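Local coordinates for lipoate-protein ligase, putative (Streptococcus pneumoniae, PDB 1VQZ), which is a putative member of the lipoate-protein ligase family, with a ligase-type catalytic domain and a smaller C-terminal domain, at residues A[113-118]-A[218-223]; A[316-321]-A[334-339]; A[26-31]-A[238-243]; A[51-56]-A[63-68]. All coordinates share one frame; numbering follows the deposited sequence. Where two conformers were deposited one is given.

Contact 1. Residues A[113-118]-A[218-223]; sequences FSTPVI and KKEYPE
Pro116 and Glu220 meet in the lipoyl ligase catalytic fold, where helix 110-123 meets the last turn of helix 206-220. The two side chains lie roughly perpendicular. The carboxylate of Glu220 arrives at the CG corner of the proline ring, with Glu220 OE2 4.1 Å from Pro116 CG, and Glu220 OE2 also lies 4.3 Å from Thr115 CG2. No hydrogen bond joins the segments; this is a light, partly buried touch between aliphatic carbons and a carboxylate. Glu220 gets there by leaving its helix with CG anti to the backbone N (chi1 -165°) and then bending at chi2 (81°). The helix breaks off straight after it, since Tyr221 has already left helical geometry. Pro116 also touches Tyr216 and Met217, in the turn of helix 206-220 before Glu220. Having no N-H, it cannot bond to the turn before, and helix 110-123 is kinked there, although the bond of Val117 N to Phe113 O (3.0 Å) persists. One turn earlier, Phe113 stacks on Tyr96, and one face of the Phe113 ring carries Val117 CG2, 3.4 Å above the plane and displaced from the ring centre.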
loop_
_atom_site.group_PDB
_atom_site.type_symbol
_atom_site.label_atom_id
_atom_site.label_comp_id
_atom_site.label_asym_id
_atom_site.label_seq_id
_atom_site.Cartn_x
_atom_site.Cartn_y
_atom_site.Cartn_z
ATOM N N PHE A 113 2.743 12.133 12.235
ATOM C CA PHE A 113 2.793 10.894 13.060
ATOM C C PHE A 113 4.219 10.546 13.468
ATOM O O PHE A 113 4.474 9.977 14.539
ATOM C CB PHE A 113 2.173 9.760 12.239
ATOM C CG PHE A 113 2.250 8.378 12.865
ATOM C CD1 PHE A 113 1.635 8.095 14.066
ATOM C CD2 PHE A 113 2.929 7.336 12.197
ATOM C CE1 PHE A 113 1.670 6.782 14.610
ATOM C CE2 PHE A 113 2.985 6.039 12.720
ATOM C CZ PHE A 113 2.354 5.742 13.927
ATOM N N SER A 114 5.151 10.935 12.613
ATOM C CA SER A 114 6.539 10.529 12.743
ATOM C C SER A 114 7.163 11.070 14.042
ATOM O O SER A 114 8.005 10.426 14.635
ATOM C CB SER A 114 7.308 11.036 11.520
ATOM O OG SER A 114 7.635 12.420 11.674
ATOM N N THR A 115 6.743 12.262 14.473
ATOM C CA THR A 115 7.236 12.829 15.717
ATOM C C THR A 115 6.809 12.001 16.930
ATOM O O THR A 115 7.673 11.640 17.754
ATOM C CB THR A 115 6.897 14.346 15.867
ATOM O OG1 THR A 115 7.844 15.093 15.098
ATOM C CG2 THR A 115 7.014 14.798 17.306
ATOM N N PRO A 116 5.494 11.738 17.068
ATOM C CA PRO A 116 5.004 10.765 18.049
ATOM C C PRO A 116 5.754 9.422 18.042
ATOM O O PRO A 116 6.109 8.931 19.124
ATOM C CB PRO A 116 3.534 10.594 17.674
ATOM C CG PRO A 116 3.154 11.886 17.083
ATOM C CD PRO A 116 4.370 12.376 16.345
ATOM N N VAL A 117 6.050 8.862 16.867
ATOM C CA VAL A 117 6.847 7.622 16.837
ATOM C C VAL A 117 8.241 7.858 17.412
ATOM O O VAL A 117 8.641 7.125 18.299
ATOM C CB VAL A 117 6.915 6.994 15.459
ATOM C CG1 VAL A 117 7.715 5.687 15.492
ATOM C CG2 VAL A 117 5.489 6.704 14.954
ATOM N N ILE A 118 8.927 8.919 16.953
ATOM C CA ILE A 118 10.321 9.231 17.342
ATOM C C ILE A 118 10.416 9.422 18.837
ATOM O O ILE A 118 11.379 8.970 19.484
ATOM C CB ILE A 118 10.857 10.540 16.650
ATOM C CG1 ILE A 118 10.997 10.406 15.126
ATOM C CG2 ILE A 118 12.206 10.993 17.233
ATOM C CD1 ILE A 118 11.449 9.071 14.631
ATOM N N LYS A 218 -2.880 10.673 21.992
ATOM C CA LYS A 218 -3.902 11.255 22.847
ATOM C C LYS A 218 -3.385 12.501 23.577
ATOM O O LYS A 218 -4.129 13.474 23.810
ATOM C CB LYS A 218 -4.458 10.195 23.836
ATOM C CG LYS A 218 -5.462 9.270 23.153
ATOM C CD LYS A 218 -5.665 7.917 23.792
ATOM C CE LYS A 218 -6.812 7.887 24.756
ATOM N NZ LYS A 218 -7.070 6.514 25.251
ATOM N N LYS A 219 -2.094 12.484 23.873
ATOM C CA LYS A 219 -1.457 13.546 24.614
ATOM C C LYS A 219 -1.220 14.704 23.651
ATOM O O LYS A 219 -1.489 15.850 23.967
ATOM C CB LYS A 219 -0.140 13.029 25.217
ATOM C CG LYS A 219 0.130 13.553 26.606
ATOM N N GLU A 220 -0.760 14.359 22.451
ATOM C CA GLU A 220 -0.569 15.307 21.340
ATOM C C GLU A 220 -1.909 15.954 20.913
ATOM O O GLU A 220 -1.985 17.175 20.705
ATOM C CB GLU A 220 0.125 14.565 20.191
ATOM C CG GLU A 220 0.737 15.419 19.084
ATOM C CD GLU A 220 2.109 15.982 19.447
ATOM O OE1 GLU A 220 2.185 16.761 20.415
ATOM O OE2 GLU A 220 3.099 15.654 18.750
ATOM N N TYR A 221 -2.972 15.158 20.870
ATOM C CA TYR A 221 -4.286 15.611 20.426
ATOM C C TYR A 221 -5.382 15.349 21.461
ATOM O O TYR A 221 -6.185 14.404 21.314
ATOM C CB TYR A 221 -4.639 14.944 19.088
ATOM C CG TYR A 221 -3.593 15.150 17.987
ATOM C CD1 TYR A 221 -3.565 16.317 17.228
ATOM C CD2 TYR A 221 -2.642 14.167 17.714
ATOM C CE1 TYR A 221 -2.607 16.502 16.219
ATOM C CE2 TYR A 221 -1.672 14.349 16.727
ATOM C CZ TYR A 221 -1.661 15.520 15.983
ATOM O OH TYR A 221 -0.701 15.682 14.992
ATOM N N PRO A 222 -5.448 16.203 22.506
ATOM C CA PRO A 222 -6.457 16.031 23.562
ATOM C C PRO A 222 -7.934 16.094 23.101
ATOM O O PRO A 222 -8.834 15.625 23.828
ATOM C CB PRO A 222 -6.154 17.161 24.557
ATOM C CG PRO A 222 -4.915 17.822 24.099
ATOM C CD PRO A 222 -4.577 17.369 22.736
ATOM N N GLU A 223 -8.148 16.705 21.930
ATOM C CA GLU A 223 -9.456 16.765 21.260
ATOM C C GLU A 223 -9.955 15.406 20.814
ATOM O O GLU A 223 -11.159 15.158 20.808
ATOM C CB GLU A 223 -9.396 17.655 20.001
ATOM C CG GLU A 223 -8.421 17.199 18.880
ATOM C CD GLU A 223 -7.109 17.950 18.916
ATOM O OE1 GLU A 223 -6.475 17.968 19.988
ATOM O OE2 GLU A 223 -6.724 18.538 17.879
#

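Contact 2. Residues A[316-321]-A[334-339]; sequences KALKTI and EIAEAV
The backbones of the two segments come nearest at Leu318 and Ala336, whose CA atoms are 7.6 Å apart. Leu318 is the last residue of helix 311-318, and a type I beta turn runs from it to Ile321, whereas 334-339 is helical throughout. The helix end is tied off by Ala317 O, which accepts from both the N and the side chain of Thr320. Thr320 OG1 reaches Ala317 O at 2.6 Å, in the carbonyl plane on a lone pair, and the angle at the carbonyl oxygen is 142°. Arg332, at the start of the partner helix, adds bonds to Leu318 O and Ile321 O and so links the turn to helix 332-339.

Leu318 makes its contacts through one methyl, CD1. With chi2 at 173°, this methyl stands anti to CA and is carried straight out to the other helix. Leu318 CD1 lies 3.6 Å from Ala336 N, with Ile335 CG2 at 3.8 Å and Ala336 CB at 4.2 Å. The Leu318 and Ile335 side chains are nearly perpendicular. Ile335 offers its CB and CG2, while the end of its chain leads away from Leu318, and the side chain also packs on Val271, Phe327 and Ile330. All three touching residues are buried, and Val300 of helix 298-304 packs on Leu318 as well. Arg262 of strand 260-266 bonds to the carbonyls of Glu337 and Ala338. Helix 332-339 thus touches both strand 269-278, through Ile335 and Ala338, and helix 311-318, the packing of helices on a beta sheet in the C-terminal domain of the lipoate ligases.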
loop_
_atom_site.group_PDB
_atom_site.type_symbol
_atom_site.label_atom_id
_atom_site.label_comp_id
_atom_site.label_asym_id
_atom_site.label_seq_id
_atom_site.Cartn_x
_atom_site.Cartn_y
_atom_site.Cartn_z
ATOM N N LYS A 316 1.939 11.209 -26.624
ATOM C CA LYS A 316 1.152 12.443 -26.679
ATOM C C LYS A 316 -0.013 12.430 -25.661
ATOM O O LYS A 316 -0.230 13.382 -24.918
ATOM C CB LYS A 316 0.662 12.652 -28.117
ATOM C CG LYS A 316 0.202 14.011 -28.429
ATOM C CD LYS A 316 0.393 14.375 -29.912
ATOM C CE LYS A 316 -0.244 15.747 -30.220
ATOM N NZ LYS A 316 0.401 16.453 -31.398
ATOM N N ALA A 317 -0.715 11.306 -25.583
ATOM C CA ALA A 317 -1.789 11.118 -24.617
ATOM C C ALA A 317 -1.265 11.182 -23.178
ATOM O O ALA A 317 -1.892 11.790 -22.258
ATOM C CB ALA A 317 -2.515 9.758 -24.845
ATOM N N LEU A 318 -0.111 10.586 -22.962
ATOM C CA LEU A 318 0.443 10.564 -21.621
ATOM C C LEU A 318 0.890 11.954 -21.148
ATOM O O LEU A 318 0.914 12.244 -19.925
ATOM C CB LEU A 318 1.569 9.563 -21.516
ATOM C CG LEU A 318 1.196 8.071 -21.614
ATOM C CD1 LEU A 318 2.509 7.250 -21.648
ATOM C CD2 LEU A 318 0.331 7.645 -20.449
ATOM N N LYS A 319 1.278 12.803 -22.093
ATOM C CA LYS A 319 1.643 14.200 -21.780
ATOM C C LYS A 319 0.418 15.092 -21.514
ATOM O O LYS A 319 0.590 16.289 -21.292
ATOM C CB LYS A 319 2.509 14.832 -22.881
ATOM C CG LYS A 319 3.651 13.963 -23.319
ATOM C CD LYS A 319 4.726 14.582 -24.097
ATOM C CE LYS A 319 5.908 14.963 -23.200
ATOM N NZ LYS A 319 6.284 13.875 -22.205
ATOM N N THR A 320 -0.794 14.531 -21.528
ATOM C CA THR A 320 -2.010 15.270 -21.143
ATOM C C THR A 320 -2.418 14.984 -19.686
ATOM O O THR A 320 -3.454 15.462 -19.222
ATOM C CB THR A 320 -3.220 14.984 -22.060
ATOM O OG1 THR A 320 -3.656 13.635 -21.872
ATOM C CG2 THR A 320 -2.887 15.212 -23.498
ATOM N N ILE A 321 -1.592 14.230 -18.972
ATOM C CA ILE A 321 -1.863 13.900 -17.559
ATOM C C ILE A 321 -0.609 13.995 -16.734
ATOM O O ILE A 321 0.484 13.923 -17.274
ATOM C CB ILE A 321 -2.447 12.479 -17.418
ATOM C CG1 ILE A 321 -1.470 11.420 -17.979
ATOM C CG2 ILE A 321 -3.800 12.435 -18.112
ATOM C CD1 ILE A 321 -1.572 10.090 -17.362
ATOM N N GLU A 334 8.993 6.153 -20.794
ATOM C CA GLU A 334 9.121 4.789 -20.321
ATOM C C GLU A 334 7.764 4.076 -20.329
ATOM O O GLU A 334 7.690 2.937 -20.735
ATOM C CB GLU A 334 9.776 4.766 -18.925
ATOM C CG GLU A 334 11.283 5.027 -18.940
ATOM C CD GLU A 334 11.910 5.253 -17.557
ATOM O OE1 GLU A 334 11.326 5.934 -16.670
ATOM O OE2 GLU A 334 13.042 4.777 -17.369
ATOM N N ILE A 335 6.704 4.712 -19.833
ATOM C CA ILE A 335 5.378 4.100 -19.871
ATOM C C ILE A 335 4.902 3.846 -21.299
ATOM O O ILE A 335 4.397 2.740 -21.587
ATOM C CB ILE A 335 4.315 4.933 -19.070
ATOM C CG1 ILE A 335 4.673 4.934 -17.595
ATOM C CG2 ILE A 335 2.916 4.360 -19.232
ATOM C CD1 ILE A 335 4.753 3.548 -16.996
ATOM N N ALA A 336 5.106 4.816 -22.209
ATOM C CA ALA A 336 4.797 4.605 -23.632
ATOM C C ALA A 336 5.475 3.355 -24.176
ATOM O O ALA A 336 4.875 2.576 -24.942
ATOM C CB ALA A 336 5.206 5.790 -24.463
ATOM N N GLU A 337 6.732 3.173 -23.791
ATOM C CA GLU A 337 7.517 2.026 -24.247
ATOM C C GLU A 337 6.911 0.707 -23.724
ATOM O O GLU A 337 6.775 -0.255 -24.459
ATOM C CB GLU A 337 8.974 2.182 -23.820
ATOM C CG GLU A 337 9.895 1.157 -24.422
ATOM C CD GLU A 337 11.368 1.346 -24.024
ATOM O OE1 GLU A 337 11.690 2.282 -23.236
ATOM O OE2 GLU A 337 12.193 0.535 -24.510
ATOM N N ALA A 338 6.497 0.700 -22.470
ATOM C CA ALA A 338 5.749 -0.440 -21.896
ATOM C C ALA A 338 4.443 -0.725 -22.691
ATOM O O ALA A 338 4.114 -1.873 -23.003
ATOM C CB ALA A 338 5.455 -0.181 -20.437
ATOM N N VAL A 339 3.727 0.331 -23.055
ATOM C CA VAL A 339 2.460 0.170 -23.752
ATOM C C VAL A 339 2.661 -0.355 -25.165
ATOM O O VAL A 339 1.911 -1.215 -25.626
ATOM C CB VAL A 339 1.637 1.520 -23.744
ATOM C CG1 VAL A 339 0.369 1.413 -24.620
ATOM C CG2 VAL A 339 1.210 1.872 -22.319
#

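Contact 3. Residues A[26-31]-A[238-243]; sequences NIALEE and NRIKDT. With EDO (1,2-ethanediol), chain N; EDO (1,2-ethanediol), chain L.
Ala28 and Lys241 mark the tight centre of this helix pair, with CA atoms only 5.4 Å apart. The small methyl of Ala28 presses directly on the backbone of the other helix, with Ala28 CB 3.7 Å from Lys241 N and 4.0 Å from Ile240 CG2. Nothing longer than a methyl comes from helix 23-36 at this point, and the axes of the short segments approach to 8.3 Å, their N-to-C directions 121° apart. Of the Lys241 side chain, CB meets Ala28; the rest leads away to a salt bridge with Asp22.

The Glu31 side is just as close but more polar. Glu31, extended with CG anti to its backbone N (chi1 -170°), runs past Ile240 so that Glu31 OE1 lies 3.4 Å from Ile240 CG2. Glu31 OE1 also accepts a 2.7 Å hydrogen bond from O2 of a 1,2-ethanediol, whose C2 touches Ile240 CD1. Glu31 OE2 forms salt bridges with Lys35 and Lys244, which probably stabilise the charged group at this buried position. Phe245 of helix 231-245 also touches Ala28, Glu31 and Ile240. The open side lies at Asp242 and Thr243, which are exposed and do not touch 26-31. Such a crossing of two helices through an alanine joins helix 231-245 to helix 23-36, which in turn packs on Trp47 of strand 42-47 through Asn26, Ile27 and Glu30 in the catalytic domain.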
loop_
_atom_site.group_PDB
_atom_site.type_symbol
_atom_site.label_atom_id
_atom_site.label_comp_id
_atom_site.label_asym_id
_atom_site.label_seq_id
_atom_site.Cartn_x
_atom_site.Cartn_y
_atom_site.Cartn_z
ATOM N N ASN A 26 -9.905 -6.454 8.730
ATOM C CA ASN A 26 -9.118 -5.295 9.126
ATOM C C ASN A 26 -8.938 -4.299 7.994
ATOM O O ASN A 26 -8.967 -3.053 8.202
ATOM C CB ASN A 26 -7.741 -5.721 9.632
ATOM C CG ASN A 26 -7.762 -6.381 11.036
ATOM O OD1 ASN A 26 -8.770 -6.370 11.771
ATOM N ND2 ASN A 26 -6.605 -7.007 11.397
ATOM N N ILE A 27 -8.684 -4.834 6.800
ATOM C CA ILE A 27 -8.458 -4.002 5.652
ATOM C C ILE A 27 -9.790 -3.361 5.252
ATOM O O ILE A 27 -9.828 -2.162 4.887
ATOM C CB ILE A 27 -7.698 -4.772 4.566
ATOM C CG1 ILE A 27 -6.260 -5.034 5.044
ATOM C CG2 ILE A 27 -7.602 -4.005 3.243
ATOM C CD1 ILE A 27 -5.504 -5.919 4.105
ATOM N N ALA A 28 -10.881 -4.141 5.341
ATOM C CA ALA A 28 -12.240 -3.597 5.084
ATOM C C ALA A 28 -12.558 -2.417 6.046
ATOM O O ALA A 28 -13.134 -1.374 5.660
ATOM C CB ALA A 28 -13.273 -4.705 5.203
ATOM N N LEU A 29 -12.161 -2.584 7.309
ATOM C CA LEU A 29 -12.426 -1.595 8.325
ATOM C C LEU A 29 -11.650 -0.323 8.014
ATOM O O LEU A 29 -12.191 0.779 8.153
ATOM C CB LEU A 29 -12.119 -2.149 9.724
ATOM C CG LEU A 29 -12.466 -1.265 10.933
ATOM C CD1 LEU A 29 -12.792 -2.063 12.100
ATOM C CD2 LEU A 29 -11.339 -0.257 11.293
ATOM N N GLU A 30 -10.401 -0.475 7.556
ATOM C CA GLU A 30 -9.573 0.685 7.202
ATOM C C GLU A 30 -10.178 1.421 6.015
ATOM O O GLU A 30 -10.258 2.671 6.018
ATOM C CB GLU A 30 -8.121 0.261 6.899
ATOM C CG GLU A 30 -7.169 1.420 6.572
ATOM C CD GLU A 30 -5.848 0.934 6.052
ATOM O OE1 GLU A 30 -5.870 0.115 5.117
ATOM O OE2 GLU A 30 -4.793 1.363 6.586
ATOM N N GLU A 31 -10.606 0.673 4.996
ATOM C CA GLU A 31 -11.236 1.309 3.845
ATOM C C GLU A 31 -12.528 2.049 4.215
ATOM O O GLU A 31 -12.861 3.148 3.659
ATOM C CB GLU A 31 -11.554 0.276 2.754
ATOM C CG GLU A 31 -11.986 0.934 1.451
ATOM C CD GLU A 31 -12.384 -0.058 0.364
ATOM O OE1 GLU A 31 -13.202 -0.979 0.602
ATOM O OE2 GLU A 31 -11.899 0.122 -0.742
ATOM N N ASN A 238 -18.320 -5.722 7.269
ATOM C CA ASN A 238 -18.279 -7.131 6.891
ATOM C C ASN A 238 -18.787 -7.405 5.480
ATOM O O ASN A 238 -18.287 -8.315 4.790
ATOM C CB ASN A 238 -19.006 -7.985 7.966
ATOM C CG ASN A 238 -18.088 -8.300 9.188
ATOM O OD1 ASN A 238 -17.028 -8.874 9.013
ATOM N ND2 ASN A 238 -18.490 -7.897 10.393
ATOM N N ARG A 239 -19.785 -6.637 5.031
ATOM C CA ARG A 239 -20.194 -6.686 3.628
ATOM C C ARG A 239 -19.021 -6.369 2.676
ATOM O O ARG A 239 -18.860 -6.999 1.643
ATOM C CB ARG A 239 -21.375 -5.724 3.390
ATOM C CG ARG A 239 -21.928 -5.684 1.944
ATOM C CD ARG A 239 -22.900 -6.857 1.656
ATOM N N ILE A 240 -18.261 -5.345 2.999
ATOM C CA ILE A 240 -17.081 -4.986 2.216
ATOM C C ILE A 240 -16.026 -6.107 2.254
ATOM O O ILE A 240 -15.413 -6.399 1.254
ATOM C CB ILE A 240 -16.439 -3.649 2.688
ATOM C CG1 ILE A 240 -17.431 -2.497 2.435
ATOM C CG2 ILE A 240 -15.095 -3.404 1.931
ATOM C CD1 ILE A 240 -17.005 -1.136 2.959
ATOM N N LYS A 241 -15.805 -6.703 3.427
ATOM C CA LYS A 241 -15.004 -7.933 3.538
ATOM C C LYS A 241 -15.535 -9.051 2.624
ATOM O O LYS A 241 -14.772 -9.608 1.832
ATOM C CB LYS A 241 -14.948 -8.386 5.008
ATOM C CG LYS A 241 -14.167 -9.690 5.253
ATOM C CD LYS A 241 -14.447 -10.356 6.635
ATOM C CE LYS A 241 -13.528 -11.595 6.844
ATOM N NZ LYS A 241 -13.880 -12.484 8.007
ATOM N N ASP A 242 -16.843 -9.319 2.672
ATOM C CA ASP A 242 -17.470 -10.435 1.927
ATOM C C ASP A 242 -17.475 -10.234 0.400
ATOM O O ASP A 242 -17.446 -11.191 -0.350
ATOM C CB ASP A 242 -18.922 -10.679 2.381
ATOM C CG ASP A 242 -19.034 -11.235 3.793
ATOM O OD1 ASP A 242 -18.019 -11.684 4.372
ATOM O OD2 ASP A 242 -20.161 -11.179 4.341
ATOM N N THR A 243 -17.541 -8.986 -0.047
ATOM C CA THR A 243 -17.592 -8.666 -1.440
ATOM C C THR A 243 -16.294 -8.137 -2.029
ATOM O O THR A 243 -16.175 -8.065 -3.244
ATOM C CB THR A 243 -18.696 -7.643 -1.747
ATOM O OG1 THR A 243 -18.346 -6.385 -1.180
ATOM C CG2 THR A 243 -20.060 -8.142 -1.230
HETATM C C1 EDO N . -16.841 0.806 -0.484
HETATM O O1 EDO N . -15.876 1.788 -0.121
HETATM C C2 EDO N . -16.221 -0.548 -0.185
HETATM O O2 EDO N . -15.241 -0.895 -1.158
HETATM C C1 EDO L . -2.474 -3.117 4.304
HETATM O O1 EDO L . -1.128 -2.956 4.686
HETATM C C2 EDO L . -3.063 -1.728 4.355
HETATM O O2 EDO L . -4.472 -1.790 4.324
#

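Contact 4. Residues A[51-56]-A[63-68]; sequences PSIIVG and EEINRD. With EDO (1,2-ethanediol), chain C.
Asn66 OD1, one residue beyond the Ile65 that packs on Ile53, is gripped by two donors. It caps the backbone N of Tyr69 at the start of helix 67-73, as an N-cap. Asn66 OD1 also accepts a 2.7 Å hydrogen bond from O2 of a 1,2-ethanediol. This small molecule lies over the first turn, its C1 3.2 Å from Arg67 N. Also at this helix start, Arg67 and Asp68 form a salt bridge. Arg67 NE to Asp68 OD1 is 3.0 Å and bent (142° at the hydrogen), and OD1 is met on its syn side, 33° out of the carboxylate plane; the second contact, from NH2, is weak.

The link to strand 52-55 is wholly apolar and buried. Ile65 sends the end of its chain, CD1, to 3.7 Å from Ile53 CG2, and the two isoleucines run antiparallel alongside each other. Ile65 CD1 also stands 4.2 Å from Val55 CG1, so it rests against two residues on one side of the strand, whereas the intervening Ile54 points away. In Ile53, CG2 is anti to the backbone N, and that branch rather than CG1 takes the contact. Leu170 and Ala173 of helix 169-173, with Ile75, also pack on Ile53. The contact lies inside a beta-alpha-beta unit: strand 52-55 runs between strands 76-79 and 87-89, and Ile65 packs on it in the connection just ahead of helix 67-73.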
loop_
_atom_site.group_PDB
_atom_site.type_symbol
_atom_site.label_atom_id
_atom_site.label_comp_id
_atom_site.label_asym_id
_atom_site.label_seq_id
_atom_site.Cartn_x
_atom_site.Cartn_y
_atom_site.Cartn_z
ATOM N N PRO A 51 -0.524 -13.728 10.068
ATOM C CA PRO A 51 0.391 -13.933 8.906
ATOM C C PRO A 51 -0.278 -13.804 7.520
ATOM O O PRO A 51 -1.232 -14.552 7.147
ATOM C CB PRO A 51 0.976 -15.345 9.130
ATOM C CG PRO A 51 0.992 -15.458 10.678
ATOM C CD PRO A 51 -0.326 -14.745 11.113
ATOM N N SER A 52 0.253 -12.881 6.748
ATOM C CA SER A 52 -0.381 -12.427 5.520
ATOM C C SER A 52 0.626 -11.892 4.528
ATOM O O SER A 52 1.604 -11.251 4.918
ATOM C CB SER A 52 -1.407 -11.311 5.825
ATOM O OG SER A 52 -2.436 -11.719 6.752
ATOM N N ILE A 53 0.402 -12.175 3.243
ATOM C CA ILE A 53 1.031 -11.427 2.165
ATOM C C ILE A 53 0.034 -10.404 1.639
ATOM O O ILE A 53 -1.031 -10.752 1.126
ATOM C CB ILE A 53 1.533 -12.309 0.989
ATOM C CG1 ILE A 53 2.479 -13.414 1.501
ATOM C CG2 ILE A 53 2.206 -11.412 -0.070
ATOM C CD1 ILE A 53 3.807 -12.872 2.062
ATOM N N ILE A 54 0.408 -9.147 1.745
ATOM C CA ILE A 54 -0.400 -8.061 1.274
ATOM C C ILE A 54 0.198 -7.550 -0.047
ATOM O O ILE A 54 1.346 -7.124 -0.088
ATOM C CB ILE A 54 -0.465 -6.917 2.275
ATOM C CG1 ILE A 54 -0.922 -7.399 3.669
ATOM C CG2 ILE A 54 -1.448 -5.849 1.788
ATOM C CD1 ILE A 54 -2.259 -8.112 3.706
ATOM N N VAL A 55 -0.602 -7.582 -1.103
ATOM C CA VAL A 55 -0.164 -7.221 -2.425
ATOM C C VAL A 55 -0.686 -5.867 -2.783
ATOM O O VAL A 55 -1.748 -5.458 -2.314
ATOM C CB VAL A 55 -0.464 -8.304 -3.533
ATOM C CG1 VAL A 55 0.139 -9.638 -3.119
ATOM C CG2 VAL A 55 -1.968 -8.458 -3.834
ATOM N N GLY A 56 0.102 -5.167 -3.606
ATOM C CA GLY A 56 -0.248 -3.853 -4.084
ATOM C C GLY A 56 -1.466 -3.889 -4.974
ATOM O O GLY A 56 -1.812 -4.901 -5.596
ATOM N N GLU A 63 0.827 -14.248 -10.548
ATOM C CA GLU A 63 2.193 -14.418 -11.039
ATOM C C GLU A 63 3.279 -14.084 -10.025
ATOM O O GLU A 63 4.451 -14.228 -10.333
ATOM C CB GLU A 63 2.373 -13.536 -12.255
ATOM C CG GLU A 63 1.557 -13.956 -13.441
ATOM C CD GLU A 63 1.825 -15.401 -13.835
ATOM O OE1 GLU A 63 2.994 -15.832 -13.734
ATOM O OE2 GLU A 63 0.858 -16.095 -14.211
ATOM N N GLU A 64 2.877 -13.634 -8.836
ATOM C CA GLU A 64 3.779 -13.190 -7.751
ATOM C C GLU A 64 3.832 -14.075 -6.526
ATOM O O GLU A 64 4.807 -14.046 -5.789
ATOM C CB GLU A 64 3.366 -11.840 -7.200
ATOM C CG GLU A 64 3.117 -10.734 -8.183
ATOM C CD GLU A 64 4.246 -10.536 -9.155
ATOM O OE1 GLU A 64 5.414 -10.490 -8.699
ATOM O OE2 GLU A 64 3.942 -10.445 -10.371
ATOM N N ILE A 65 2.762 -14.799 -6.260
ATOM C CA ILE A 65 2.657 -15.614 -5.050
ATOM C C ILE A 65 3.040 -17.090 -5.256
ATOM O O ILE A 65 2.573 -17.749 -6.221
ATOM C CB ILE A 65 1.188 -15.551 -4.516
ATOM C CG1 ILE A 65 0.832 -14.121 -4.140
ATOM C CG2 ILE A 65 0.943 -16.535 -3.333
ATOM C CD1 ILE A 65 1.664 -13.571 -3.019
ATOM N N ASN A 66 3.872 -17.601 -4.358
ATOM C CA ASN A 66 4.062 -19.033 -4.233
ATOM C C ASN A 66 2.865 -19.668 -3.533
ATOM O O ASN A 66 2.811 -19.721 -2.294
ATOM C CB ASN A 66 5.335 -19.352 -3.468
ATOM C CG ASN A 66 5.680 -20.826 -3.500
ATOM O OD1 ASN A 66 4.805 -21.660 -3.423
ATOM N ND2 ASN A 66 6.967 -21.139 -3.582
ATOM N N ARG A 67 1.906 -20.087 -4.369
ATOM C CA ARG A 67 0.669 -20.791 -4.013
ATOM C C ARG A 67 0.831 -21.863 -2.945
ATOM O O ARG A 67 0.125 -21.858 -1.954
ATOM C CB ARG A 67 0.125 -21.510 -5.269
ATOM C CG ARG A 67 -1.232 -22.180 -5.087
ATOM C CD ARG A 67 -1.599 -23.031 -6.309
ATOM N NE ARG A 67 -0.966 -24.343 -6.221
ATOM C CZ ARG A 67 -0.721 -25.131 -7.264
ATOM N NH1 ARG A 67 -1.074 -24.752 -8.487
ATOM N NH2 ARG A 67 -0.137 -26.316 -7.082
ATOM N N ASP A 68 1.743 -22.793 -3.180
ATOM C CA ASP A 68 1.897 -23.904 -2.274
ATOM C C ASP A 68 2.501 -23.498 -0.953
ATOM O O ASP A 68 2.173 -24.069 0.048
ATOM C CB ASP A 68 2.811 -24.953 -2.879
ATOM C CG ASP A 68 2.160 -25.708 -3.989
ATOM O OD1 ASP A 68 0.936 -25.510 -4.243
ATOM O OD2 ASP A 68 2.912 -26.481 -4.582
HETATM C C1 EDO C . 3.090 -22.123 -6.591
HETATM O O1 EDO C . 3.964 -21.214 -7.292
HETATM C C2 EDO C . 3.661 -23.499 -6.240
HETATM O O2 EDO C . 4.869 -23.432 -5.450
#

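From the N terminus, the chain first passes 26-31, whose partner 238-243 comes only some 200 residues later; contact 3 thus spans most of the catalytic domain. Within this long span, contact 4 closes a short loop between strand 52-55 of the small three-stranded sheet and the start of helix 67-73, and contact 1 later closes a wider one between helices 110-123 and 206-220. These two follow one another without crossing and lie on opposite sides of the chain's centre. Contact 4 touches contact 3, through Ile27 CD1 and Ile54 CD1 at 3.9 Å. Contact 2 comes last, wholly beyond the others, and fastens two helices of the C-terminal domain, its centre 42 Å from that of contact 1.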